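Putative glyoxalase superfamily protein (Ralstonia eutropha, PDB 3IUZ) probably acts as an iron(II)-dependent dioxygenase that converts 2-oxoadipate to 2-hydroxyglutarate with loss of carbon dioxide. Local coordinates at residues 8-13 and 17-22; 51-56 and 234-239; 61-66 and 278-283; 141-146 and 323-328; 217-220 and 225-228. One frame throughout, in Å; residues are numbered along the deposited sequence. Where two conformers were deposited one is given.

Overall arrangement
Along the chain interaction 1 closes first, within the hairpin of helices 4-14 and 16-25. Interactions 2, 3 and 4 then interleave: helix 42-60, the start of helix 62-73 and the C-terminal loop all reach the same large mixed sheet, at strands 238-242, 281-287 and 141-147. Interaction 5, a second helical hairpin, is nested inside the chain loops those three close. Interaction 2 lies near the middle of the chain and touches interactions 1, 4 and 5, its centre 15, 16 and 21 Å from theirs. Interactions 1 and 5 lie on opposite sides, their centres about 36 Å apart. Helices thus flank a sheet consistent with a VOC-like (glyoxalase-type) fold.

Interaction 1: residues 8-13 and 17-22; sequences TLLSAN and SRTRHL
T19 OG1 sits against the backbone of helix 4-14, 3.3 Å from S11 N, but its hydrogen bond runs to G15 O in the turn between the helices. The angle at S11 N is too poor for a hydrogen bond, as expected for an N-H directed along its helix. The hydroxyl is therefore tied back toward its own turn and meets residues 8-13 by contact alone, with S11 CA also 3.3 Å from OG1. With chi1 at -67°, OG1 stands beside the T19 backbone N and CG2 lies anti to it, so that both branches face L10. L10 CB rests against the two of them, 3.6 Å from T19 OG1 and 3.7 Å from T19 CG2.

The two segments form a helical hairpin, helices 4-14 and 16-25 joined by a very short turn and running at 138° to each other. Their short axes come within 8.5 Å, a spacing that suits the small residues S11 and T19 at the nearest backbone point. Beside this point the leucines meet: L10 CD1 lies 4.1 Å from L22 CD2, the two side chains crossing at about a right angle. L10 reaches on to M51 and V52 of helix 42-60, and L22 to A55, so helix 42-60 packs against both leucines. Near the end of helix 4-14, N13 folds its amide back, and ND2 donates to L9 O at 2.9 Å, almost straight; the same nitrogen also bonds A194 O of helix 190-200.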
# COMPACT_ATOMS: atom_id res chain seq x y z
N THR A 8 4.24 16.38 13.22
CA THR A 8 5.69 16.27 13.50
C THR A 8 6.29 15.01 12.89
O THR A 8 7.34 15.06 12.23
CB THR A 8 5.96 16.26 14.99
OG1 THR A 8 5.38 17.44 15.55
CG2 THR A 8 7.52 16.26 15.33
N LEU A 9 5.60 13.89 13.05
CA LEU A 9 6.03 12.64 12.44
C LEU A 9 6.14 12.77 10.90
O LEU A 9 7.10 12.27 10.30
CB LEU A 9 5.06 11.49 12.81
CG LEU A 9 4.98 11.12 14.29
CD1 LEU A 9 3.77 10.18 14.55
CD2 LEU A 9 6.35 10.46 14.73
N LEU A 10 5.16 13.41 10.29
CA LEU A 10 5.14 13.66 8.84
C LEU A 10 6.30 14.57 8.41
O LEU A 10 7.07 14.26 7.48
CB LEU A 10 3.80 14.31 8.40
CG LEU A 10 2.58 13.38 8.37
CD1 LEU A 10 1.36 14.00 7.68
CD2 LEU A 10 2.91 12.10 7.69
N SER A 11 6.44 15.64 9.13
CA SER A 11 7.40 16.70 8.80
C SER A 11 8.84 16.18 8.81
O SER A 11 9.61 16.55 7.95
CB SER A 11 7.23 17.88 9.77
OG SER A 11 7.80 19.03 9.19
N ALA A 12 9.16 15.29 9.74
CA ALA A 12 10.49 14.67 9.84
C ALA A 12 10.73 13.76 8.62
O ALA A 12 11.85 13.52 8.23
CB ALA A 12 10.63 13.88 11.13
N ASN A 13 9.69 13.25 8.01
CA ASN A 13 9.85 12.42 6.85
C ASN A 13 9.62 13.11 5.49
O ASN A 13 10.17 12.68 4.52
CB ASN A 13 8.94 11.22 6.96
CG ASN A 13 9.46 10.22 7.98
OD1 ASN A 13 10.21 9.35 7.61
ND2 ASN A 13 9.11 10.38 9.26
N SER A 17 6.72 21.62 3.65
CA SER A 17 5.82 22.00 2.59
C SER A 17 4.90 20.84 2.19
O SER A 17 3.67 20.98 2.12
CB SER A 17 6.67 22.50 1.40
OG SER A 17 5.96 22.37 0.18
N ARG A 18 5.50 19.68 1.96
CA ARG A 18 4.79 18.48 1.57
C ARG A 18 3.83 18.08 2.71
O ARG A 18 2.73 17.62 2.47
CB ARG A 18 5.79 17.37 1.26
CG ARG A 18 5.65 16.68 -0.09
CD ARG A 18 4.31 15.99 -0.13
NE ARG A 18 4.22 14.77 -0.97
CZ ARG A 18 3.31 14.58 -1.93
NH1 ARG A 18 2.44 15.56 -2.23
NH2 ARG A 18 3.24 13.42 -2.60
N THR A 19 4.25 18.26 3.96
CA THR A 19 3.41 17.95 5.13
C THR A 19 2.21 18.84 5.21
O THR A 19 1.10 18.38 5.47
CB THR A 19 4.25 18.03 6.41
OG1 THR A 19 5.20 16.96 6.35
CG2 THR A 19 3.39 17.97 7.70
N ARG A 20 2.44 20.14 5.02
CA ARG A 20 1.35 21.10 4.96
C ARG A 20 0.31 20.68 3.94
O ARG A 20 -0.85 20.69 4.25
CB ARG A 20 1.87 22.53 4.68
CG ARG A 20 2.20 23.28 5.97
CD ARG A 20 2.44 24.81 5.77
NE ARG A 20 3.79 25.10 5.24
CZ ARG A 20 4.09 25.34 3.95
NH1 ARG A 20 3.16 25.35 3.00
NH2 ARG A 20 5.35 25.57 3.61
N HIS A 21 0.72 20.31 2.73
CA HIS A 21 -0.24 19.90 1.69
C HIS A 21 -0.98 18.63 2.13
O HIS A 21 -2.21 18.54 2.04
CB HIS A 21 0.49 19.63 0.38
CG HIS A 21 -0.34 18.96 -0.68
ND1 HIS A 21 -1.37 19.60 -1.35
CD2 HIS A 21 -0.25 17.72 -1.24
CE1 HIS A 21 -1.91 18.78 -2.22
NE2 HIS A 21 -1.24 17.64 -2.20
N LEU A 22 -0.22 17.67 2.63
CA LEU A 22 -0.79 16.40 3.03
C LEU A 22 -1.84 16.58 4.17
O LEU A 22 -2.90 15.95 4.15
CB LEU A 22 0.33 15.42 3.41
CG LEU A 22 -0.05 13.95 3.25
CD1 LEU A 22 -0.53 13.63 1.83
CD2 LEU A 22 1.12 13.08 3.67

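Interaction 2: residues 51-56 and 234-239; sequences MVLFAG and NAFNHA
Apolar contacts alone join the two segments, and F54 with A239 makes one of them: F54 CD1 lies 3.9 Å from A239 CB, and CE1 of the same ring is scarcely further. The F54 CB does not aim at residues 234-239; placing CG anti to the backbone N (chi1 -176°) swings the ring round to the methyl group. The ring also meets F80 and Y303.

L53 and F236 make the second, their side chains crossing at about a right angle. L53 CB approaches F236 CE2 to 3.8 Å, and L53 CD1 stands 4.0 Å from F236 CZ. F236 was modelled in two conformers, and these distances hold for one. Helix 42-60 here packs on one face of the curled mixed sheet at strand 238-242, where L85 of strand 80-87 also touches F236.

No hydrogen bond joins the segments, though F236 O accepts from S301 OG and from R60 NH2 of helix 42-60. H238 ND1 donates to N237 OD1 at 3.1 Å with an N-H...O angle of 169°, in the ring plane and on a carbonyl lone pair. That bond helps to set the rotation of the H238 ring, which stacks on F302 and meets H82.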
# COMPACT_ATOMS: atom_id res chain seq x y z
N MSE A 51 0.09 7.93 5.92
CA MSE A 51 0.03 9.15 5.20
C MSE A 51 1.31 9.35 4.35
O MSE A 51 1.24 9.93 3.27
CB MSE A 51 -0.22 10.30 6.19
CG MSE A 51 -1.69 10.29 6.82
SE MSE A 51 -1.87 11.59 8.15
CE MSE A 51 -2.33 13.15 7.08
N VAL A 52 2.48 8.94 4.89
CA VAL A 52 3.73 9.06 4.18
C VAL A 52 3.66 8.15 2.98
O VAL A 52 4.04 8.56 1.86
CB VAL A 52 4.94 8.78 5.08
CG1 VAL A 52 6.23 8.72 4.25
CG2 VAL A 52 4.99 9.83 6.21
N LEU A 53 3.08 6.96 3.17
CA LEU A 53 3.00 5.98 2.10
C LEU A 53 2.02 6.45 1.00
O LEU A 53 2.27 6.28 -0.19
CB LEU A 53 2.63 4.58 2.64
CG LEU A 53 3.72 3.87 3.47
CD1 LEU A 53 3.16 2.55 4.08
CD2 LEU A 53 4.98 3.62 2.60
N PHE A 54 0.92 7.03 1.42
CA PHE A 54 -0.04 7.68 0.55
C PHE A 54 0.63 8.79 -0.29
O PHE A 54 0.49 8.82 -1.51
CB PHE A 54 -1.22 8.23 1.36
CG PHE A 54 -2.32 8.84 0.51
CD1 PHE A 54 -3.24 8.02 -0.13
CD2 PHE A 54 -2.40 10.21 0.31
CE1 PHE A 54 -4.26 8.57 -0.94
CE2 PHE A 54 -3.39 10.76 -0.55
CZ PHE A 54 -4.36 9.93 -1.14
N ALA A 55 1.40 9.66 0.34
CA ALA A 55 2.13 10.67 -0.40
C ALA A 55 3.06 10.06 -1.45
O ALA A 55 3.23 10.63 -2.54
CB ALA A 55 2.88 11.56 0.54
N GLY A 56 3.66 8.93 -1.11
CA GLY A 56 4.49 8.15 -2.03
C GLY A 56 3.69 7.60 -3.20
O GLY A 56 4.17 7.61 -4.35
N ASN A 234 7.01 -5.02 -3.74
CA ASN A 234 6.06 -4.77 -2.67
C ASN A 234 5.57 -3.33 -2.56
O ASN A 234 4.94 -2.95 -1.56
CB ASN A 234 6.68 -5.17 -1.33
CG ASN A 234 7.29 -6.57 -1.33
OD1 ASN A 234 8.44 -6.74 -0.93
ND2 ASN A 234 6.51 -7.56 -1.75
N ALA A 235 5.81 -2.50 -3.59
CA ALA A 235 5.24 -1.15 -3.62
C ALA A 235 3.70 -1.23 -3.63
O ALA A 235 3.14 -2.17 -4.17
CB ALA A 235 5.72 -0.41 -4.84
N PHE A 236 3.01 -0.27 -3.04
CA PHE A 236 1.54 -0.21 -3.11
C PHE A 236 1.02 -0.37 -4.56
O PHE A 236 1.49 0.35 -5.47
CB PHE A 236 1.02 1.13 -2.56
CG PHE A 236 0.76 1.19 -1.04
CD1 PHE A 236 0.94 0.11 -0.20
CD2 PHE A 236 0.26 2.38 -0.47
CE1 PHE A 236 0.68 0.23 1.18
CE2 PHE A 236 -0.01 2.49 0.89
CZ PHE A 236 0.18 1.43 1.70
N ASN A 237 0.05 -1.26 -4.77
CA ASN A 237 -0.61 -1.48 -6.03
C ASN A 237 -1.65 -0.35 -6.26
O ASN A 237 -1.87 0.10 -7.40
CB ASN A 237 -1.30 -2.82 -5.99
CG ASN A 237 -2.08 -3.13 -7.24
OD1 ASN A 237 -3.27 -2.98 -7.25
ND2 ASN A 237 -1.39 -3.56 -8.32
N HIS A 238 -2.28 0.07 -5.16
CA HIS A 238 -3.22 1.16 -5.22
C HIS A 238 -3.48 1.71 -3.84
O HIS A 238 -3.18 1.05 -2.81
CB HIS A 238 -4.52 0.71 -5.94
CG HIS A 238 -5.35 -0.28 -5.17
ND1 HIS A 238 -5.34 -1.63 -5.43
CD2 HIS A 238 -6.26 -0.10 -4.18
CE1 HIS A 238 -6.21 -2.24 -4.64
NE2 HIS A 238 -6.75 -1.34 -3.84
N ALA A 239 -3.94 2.96 -3.82
CA ALA A 239 -4.51 3.56 -2.64
C ALA A 239 -5.97 3.84 -2.90
O ALA A 239 -6.34 4.19 -4.03
CB ALA A 239 -3.81 4.84 -2.27

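Interaction 3: residues 61-66 and 278-283; sequences VPTGRA and RADTVR
V61, the N-cap residue of helix 62-73, brings its side chain against the carboxylate of D280: CG1 lies 3.2 Å from D280 OD2, a close carbon-oxygen approach. Its carbonyl meanwhile starts the helix, accepting R65 N at 3.0 Å. P62 follows with no N-H to offer, and its ring runs alongside the D280 side chain, pointing the other way, with CD 3.5 Å from D280 OD2 and CG touching the carboxylate carbon.

T63 makes both polar bonds of the contact. Its backbone N donates to D280 OD2 at 3.1 Å, nearly straight, from the syn side but 35° out of the carboxylate plane. At the other oxygen, T63 OG1 donates to the syn lone pair of D280 OD1 at 2.6 Å. Because chi1 is -53°, OG1 stands beside its own backbone N, and one residue can hold both oxygens in a pincer that fixes the rotation of the carboxylate.

The D280 backbone is itself pinned to G300 and S301 of strand 293-306, and V61 packs on S301, so the helix start is tied to the sheet. A carboxylate from a distant loop receiving an N-H of the first helical turn, where the helix dipole would probably steady its negative charge, is a tertiary counterpart of the usual acidic residue at a helix N-terminus.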
# COMPACT_ATOMS: atom_id res chain seq x y z
N VAL A 61 1.53 8.12 -9.10
CA VAL A 61 0.20 7.89 -9.66
C VAL A 61 -0.37 9.28 -10.03
O VAL A 61 -1.14 9.87 -9.29
CB VAL A 61 -0.67 7.14 -8.69
CG1 VAL A 61 -2.09 6.84 -9.35
CG2 VAL A 61 0.01 5.84 -8.26
N PRO A 62 0.07 9.83 -11.19
CA PRO A 62 -0.31 11.15 -11.60
C PRO A 62 -1.82 11.39 -11.72
O PRO A 62 -2.26 12.47 -11.46
CB PRO A 62 0.44 11.32 -12.94
CG PRO A 62 0.94 10.03 -13.30
CD PRO A 62 1.10 9.25 -12.07
N THR A 63 -2.62 10.39 -12.04
CA THR A 63 -4.06 10.59 -12.09
C THR A 63 -4.62 10.82 -10.68
O THR A 63 -5.54 11.63 -10.49
CB THR A 63 -4.76 9.38 -12.81
OG1 THR A 63 -4.12 9.16 -14.11
CG2 THR A 63 -6.18 9.66 -13.04
N GLY A 64 -4.03 10.14 -9.69
CA GLY A 64 -4.32 10.41 -8.30
C GLY A 64 -3.95 11.80 -7.88
O GLY A 64 -4.69 12.46 -7.21
N ARG A 65 -2.75 12.23 -8.27
CA ARG A 65 -2.30 13.57 -7.97
C ARG A 65 -3.25 14.63 -8.54
O ARG A 65 -3.56 15.61 -7.84
CB ARG A 65 -0.87 13.73 -8.49
CG ARG A 65 -0.07 14.89 -7.90
CD ARG A 65 1.43 14.61 -8.07
NE ARG A 65 1.86 14.55 -9.48
CZ ARG A 65 2.40 13.49 -10.12
NH1 ARG A 65 2.62 12.29 -9.52
NH2 ARG A 65 2.73 13.62 -11.40
N ALA A 66 -3.75 14.42 -9.76
CA ALA A 66 -4.72 15.32 -10.39
C ALA A 66 -6.01 15.46 -9.62
O ALA A 66 -6.50 16.59 -9.34
CB ALA A 66 -5.08 14.82 -11.84
N ARG A 278 -7.87 4.05 -14.05
CA ARG A 278 -6.92 3.08 -14.60
C ARG A 278 -5.52 3.43 -14.08
O ARG A 278 -5.23 4.57 -13.69
CB ARG A 278 -6.97 3.05 -16.14
CG ARG A 278 -8.23 2.36 -16.69
CD ARG A 278 -8.67 2.87 -18.06
NE ARG A 278 -9.94 2.26 -18.52
CZ ARG A 278 -11.03 2.94 -18.91
NH1 ARG A 278 -11.05 4.27 -18.97
NH2 ARG A 278 -12.10 2.27 -19.30
N ALA A 279 -4.66 2.43 -14.09
CA ALA A 279 -3.30 2.57 -13.63
C ALA A 279 -2.48 3.40 -14.60
O ALA A 279 -2.57 3.27 -15.82
CB ALA A 279 -2.61 1.18 -13.41
N ASP A 280 -1.67 4.26 -14.05
CA ASP A 280 -0.77 5.07 -14.81
C ASP A 280 0.44 4.23 -15.24
O ASP A 280 0.96 3.48 -14.44
CB ASP A 280 -0.34 6.24 -13.90
CG ASP A 280 -1.48 7.23 -13.68
OD1 ASP A 280 -2.02 7.75 -14.70
OD2 ASP A 280 -1.84 7.47 -12.51
N THR A 281 0.88 4.38 -16.49
CA THR A 281 1.99 3.65 -17.01
C THR A 281 3.29 4.18 -16.45
O THR A 281 3.42 5.36 -16.25
CB THR A 281 1.96 3.79 -18.54
OG1 THR A 281 0.71 3.25 -19.00
CG2 THR A 281 3.07 3.05 -19.20
N VAL A 282 4.26 3.30 -16.19
CA VAL A 282 5.55 3.71 -15.62
C VAL A 282 6.67 3.13 -16.44
O VAL A 282 6.51 2.12 -17.08
CB VAL A 282 5.70 3.25 -14.12
CG1 VAL A 282 4.73 4.00 -13.24
CG2 VAL A 282 5.46 1.74 -13.97
N ARG A 283 7.82 3.77 -16.38
CA ARG A 283 8.98 3.35 -17.14
C ARG A 283 9.87 2.53 -16.18
O ARG A 283 10.17 2.96 -15.07
CB ARG A 283 9.69 4.59 -17.65
CG ARG A 283 10.76 4.38 -18.64
CD ARG A 283 10.25 4.37 -20.04
NE ARG A 283 11.36 4.24 -20.98
CZ ARG A 283 11.28 3.67 -22.18
NH1 ARG A 283 10.13 3.13 -22.63
NH2 ARG A 283 12.36 3.61 -22.95

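Interaction 4: residues 141-146 and 323-328; sequences QFFVSE and LGFDAG
The C-terminal loop 323-328 folds over strand 141-147 of the curled mixed sheet, where Q141 and F143, on the same face of the strand, meet L323 and F325. Q141 provides the polar link: NE2 donates to L323 O at 3.2 Å with an N-H...O angle of 166°. The donor lies in the carbonyl plane on a lone pair, and the oxygen is almost in the amide plane. An extended chain beyond CG carries the amide across to the loop. A water completes a small ring, donating 2.7 Å to L323 O and 3.0 Å to Q141 OE1. Two donors thus grip L323 O, and both ends of the amide are engaged, which should hold it against flipping.

F325 has the Q141 amide and the water at its rim and F143 over one face. Q141 OE1 and the water oxygen lie at the edge of the F325 ring, in plane. F325 CE1 is also 3.5 Å from Q141 NE2. F143 presents an edge to a face of F325, a T-shaped pair with planes at 57° and centroids of the F143 and F325 rings 4.9 Å apart. F143 CD2 stands 3.6 Å above the F325 ring plane, over its centre.

F325 also meets R308 in a cation-pi contact and H82 of strand 80-87 edge-to-face, while its backbone N is bonded to Y118 OH of strand 112-120. The loop is thereby fastened over three strands, 80-87, 112-120 and 141-147, with F325 also touching S129 of strand 125-132.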
# COMPACT_ATOMS: atom_id res chain seq x y z
N GLN A 141 -6.81 0.63 6.36
CA GLN A 141 -6.50 -0.78 6.41
C GLN A 141 -5.36 -1.06 5.45
O GLN A 141 -5.07 -0.24 4.56
CB GLN A 141 -7.68 -1.64 6.04
CG GLN A 141 -8.78 -1.65 7.04
CD GLN A 141 -9.87 -2.62 6.64
OE1 GLN A 141 -9.80 -3.83 6.92
NE2 GLN A 141 -10.88 -2.11 5.93
N PHE A 142 -4.71 -2.21 5.64
CA PHE A 142 -3.77 -2.76 4.67
C PHE A 142 -4.41 -3.98 4.06
O PHE A 142 -4.95 -4.87 4.78
CB PHE A 142 -2.47 -3.17 5.33
CG PHE A 142 -1.52 -2.04 5.56
CD1 PHE A 142 -1.69 -1.18 6.63
CD2 PHE A 142 -0.50 -1.80 4.66
CE1 PHE A 142 -0.82 -0.11 6.83
CE2 PHE A 142 0.37 -0.74 4.84
CZ PHE A 142 0.24 0.11 5.90
N PHE A 143 -4.34 -4.07 2.73
CA PHE A 143 -4.80 -5.27 2.05
C PHE A 143 -3.54 -5.90 1.48
O PHE A 143 -2.85 -5.28 0.70
CB PHE A 143 -5.83 -4.95 0.97
CG PHE A 143 -6.55 -6.16 0.47
CD1 PHE A 143 -5.97 -6.98 -0.50
CD2 PHE A 143 -7.78 -6.52 0.97
CE1 PHE A 143 -6.64 -8.10 -0.97
CE2 PHE A 143 -8.44 -7.64 0.50
CZ PHE A 143 -7.87 -8.44 -0.45
N VAL A 144 -3.18 -7.09 1.97
CA VAL A 144 -1.95 -7.73 1.56
C VAL A 144 -2.28 -8.99 0.85
O VAL A 144 -2.94 -9.88 1.42
CB VAL A 144 -1.05 -8.06 2.77
CG1 VAL A 144 0.29 -8.68 2.26
CG2 VAL A 144 -0.81 -6.75 3.60
N SER A 145 -1.84 -9.07 -0.39
CA SER A 145 -2.03 -10.25 -1.21
C SER A 145 -0.76 -11.04 -1.37
O SER A 145 0.35 -10.47 -1.37
CB SER A 145 -2.57 -9.83 -2.57
OG SER A 145 -3.92 -9.43 -2.42
N GLU A 146 -0.93 -12.35 -1.50
CA GLU A 146 0.13 -13.28 -1.79
C GLU A 146 -0.11 -13.94 -3.13
O GLU A 146 -1.19 -14.55 -3.39
CB GLU A 146 0.17 -14.41 -0.77
CG GLU A 146 0.35 -14.00 0.67
CD GLU A 146 0.46 -15.20 1.58
OE1 GLU A 146 -0.44 -16.10 1.56
OE2 GLU A 146 1.44 -15.20 2.34
N LEU A 323 -16.29 -2.94 6.87
CA LEU A 323 -14.87 -2.86 6.54
C LEU A 323 -14.43 -4.02 5.63
O LEU A 323 -13.24 -4.20 5.38
CB LEU A 323 -14.00 -2.81 7.81
CG LEU A 323 -14.14 -1.58 8.70
CD1 LEU A 323 -13.34 -1.84 9.99
CD2 LEU A 323 -13.72 -0.20 8.01
N GLY A 324 -15.39 -4.77 5.10
CA GLY A 324 -15.04 -5.98 4.36
C GLY A 324 -14.53 -5.66 2.97
O GLY A 324 -14.67 -4.53 2.46
N PHE A 325 -13.96 -6.67 2.35
CA PHE A 325 -13.57 -6.62 0.94
C PHE A 325 -14.25 -7.77 0.18
O PHE A 325 -13.74 -8.21 -0.86
CB PHE A 325 -12.05 -6.71 0.81
CG PHE A 325 -11.32 -5.57 1.46
CD1 PHE A 325 -11.11 -5.54 2.85
CD2 PHE A 325 -10.86 -4.49 0.71
CE1 PHE A 325 -10.44 -4.48 3.44
CE2 PHE A 325 -10.16 -3.44 1.32
CZ PHE A 325 -9.96 -3.45 2.68
N ASP A 326 -15.37 -8.25 0.74
CA ASP A 326 -16.14 -9.38 0.22
C ASP A 326 -16.19 -9.38 -1.32
O ASP A 326 -16.34 -8.31 -2.00
CB ASP A 326 -17.63 -9.37 0.72
CG ASP A 326 -17.77 -9.40 2.26
OD1 ASP A 326 -16.79 -9.65 2.99
OD2 ASP A 326 -18.92 -9.18 2.74
N ALA A 327 -16.11 -10.60 -1.86
CA ALA A 327 -16.42 -10.88 -3.26
C ALA A 327 -17.88 -10.53 -3.62
O ALA A 327 -18.76 -10.37 -2.73
CB ALA A 327 -16.12 -12.35 -3.60
N GLY A 328 -18.12 -10.43 -4.93
CA GLY A 328 -19.47 -10.21 -5.49
C GLY A 328 -19.62 -10.73 -6.92
O GLY A 328 -18.64 -10.80 -7.67
O HOH W 1 -11.55 -6.14 6.26

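Interaction 5: residues 217-220 and 225-228; sequences ETLL and EMAW
Apolar packing inside a hairpin of helices 213-222 and 224-232 joins L219 and L220 to M226 and A227, at the periphery of the fold against helix 154-164; its centre lies about 20 Å from that of the chain. L220 and A227 lie where the backbones come closest, their CA atoms 5.0 Å apart, a close approach at which A227 presents only a methyl group. L220 CD1 touches A227 CB at 3.7 Å, and L220 CB lies 3.8 Å from that methyl. With chi1 at -173°, CG of L220 is anti to the backbone N, which brings CD1 to the A227 methyl.

The two helices turn into one another at S223, which directly precedes helix 224-232, so its OG accepts M226 N from the first turn. On the inner side L219 and the selenomethionine M226 cross, L219 CD2 meeting M226 CG at 3.9 Å. The M226 chain bends so that CE comes back to L219 CD1, at 4.1 Å. Both side chains continue into F156 of helix 154-164, and L219 also reaches A159 and V160. W228 leaves on the other side of its helix, NE1 bonded to G300 O and the indole in a cation-pi contact with R86.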
# COMPACT_ATOMS: atom_id res chain seq x y z
N GLU A 217 8.59 -11.41 -19.41
CA GLU A 217 7.69 -11.85 -20.48
C GLU A 217 7.16 -13.25 -20.22
O GLU A 217 5.98 -13.51 -20.41
CB GLU A 217 8.38 -11.70 -21.85
CG GLU A 217 8.64 -10.22 -22.17
CD GLU A 217 9.62 -9.96 -23.30
OE1 GLU A 217 10.35 -10.88 -23.73
OE2 GLU A 217 9.64 -8.80 -23.76
N THR A 218 8.01 -14.16 -19.76
CA THR A 218 7.54 -15.51 -19.36
C THR A 218 6.42 -15.42 -18.33
O THR A 218 5.38 -16.11 -18.46
CB THR A 218 8.67 -16.36 -18.80
OG1 THR A 218 9.62 -16.62 -19.84
CG2 THR A 218 8.13 -17.68 -18.22
N LEU A 219 6.61 -14.56 -17.33
CA LEU A 219 5.57 -14.38 -16.31
C LEU A 219 4.31 -13.80 -16.94
O LEU A 219 3.18 -14.25 -16.67
CB LEU A 219 6.07 -13.50 -15.16
CG LEU A 219 7.33 -13.98 -14.37
CD1 LEU A 219 7.82 -12.89 -13.40
CD2 LEU A 219 7.11 -15.28 -13.64
N LEU A 220 4.51 -12.81 -17.80
CA LEU A 220 3.36 -12.11 -18.33
C LEU A 220 2.45 -13.00 -19.18
O LEU A 220 1.25 -12.77 -19.21
CB LEU A 220 3.81 -10.89 -19.12
CG LEU A 220 2.77 -9.92 -19.64
CD1 LEU A 220 1.79 -9.43 -18.55
CD2 LEU A 220 3.50 -8.75 -20.35
N GLU A 225 -0.57 -10.46 -12.94
CA GLU A 225 -0.34 -10.06 -11.55
C GLU A 225 1.11 -10.30 -11.17
O GLU A 225 1.74 -9.44 -10.56
CB GLU A 225 -1.27 -10.85 -10.65
CG GLU A 225 -2.69 -10.36 -10.72
CD GLU A 225 -3.41 -10.79 -12.00
OE1 GLU A 225 -3.09 -11.83 -12.64
OE2 GLU A 225 -4.31 -10.04 -12.37
N MSE A 226 1.63 -11.48 -11.51
CA MSE A 226 3.03 -11.81 -11.16
C MSE A 226 3.99 -10.98 -12.02
O MSE A 226 5.03 -10.56 -11.54
CB MSE A 226 3.30 -13.32 -11.34
CG MSE A 226 4.68 -13.79 -10.96
SE MSE A 226 5.20 -13.37 -9.06
CE MSE A 226 6.89 -12.52 -9.43
N ALA A 227 3.63 -10.69 -13.28
CA ALA A 227 4.43 -9.77 -14.09
C ALA A 227 4.55 -8.39 -13.41
O ALA A 227 5.63 -7.81 -13.33
CB ALA A 227 3.87 -9.62 -15.52
N TRP A 228 3.44 -7.89 -12.90
CA TRP A 228 3.41 -6.61 -12.17
C TRP A 228 4.31 -6.64 -10.94
O TRP A 228 5.16 -5.76 -10.72
CB TRP A 228 1.95 -6.25 -11.83
CG TRP A 228 1.79 -4.95 -11.27
CD1 TRP A 228 1.38 -3.81 -11.94
CD2 TRP A 228 1.94 -4.56 -9.89
NE1 TRP A 228 1.30 -2.77 -11.07
CE2 TRP A 228 1.63 -3.20 -9.81
CE3 TRP A 228 2.30 -5.26 -8.72
CZ2 TRP A 228 1.71 -2.49 -8.60
CZ3 TRP A 228 2.38 -4.58 -7.53
CH2 TRP A 228 2.09 -3.20 -7.46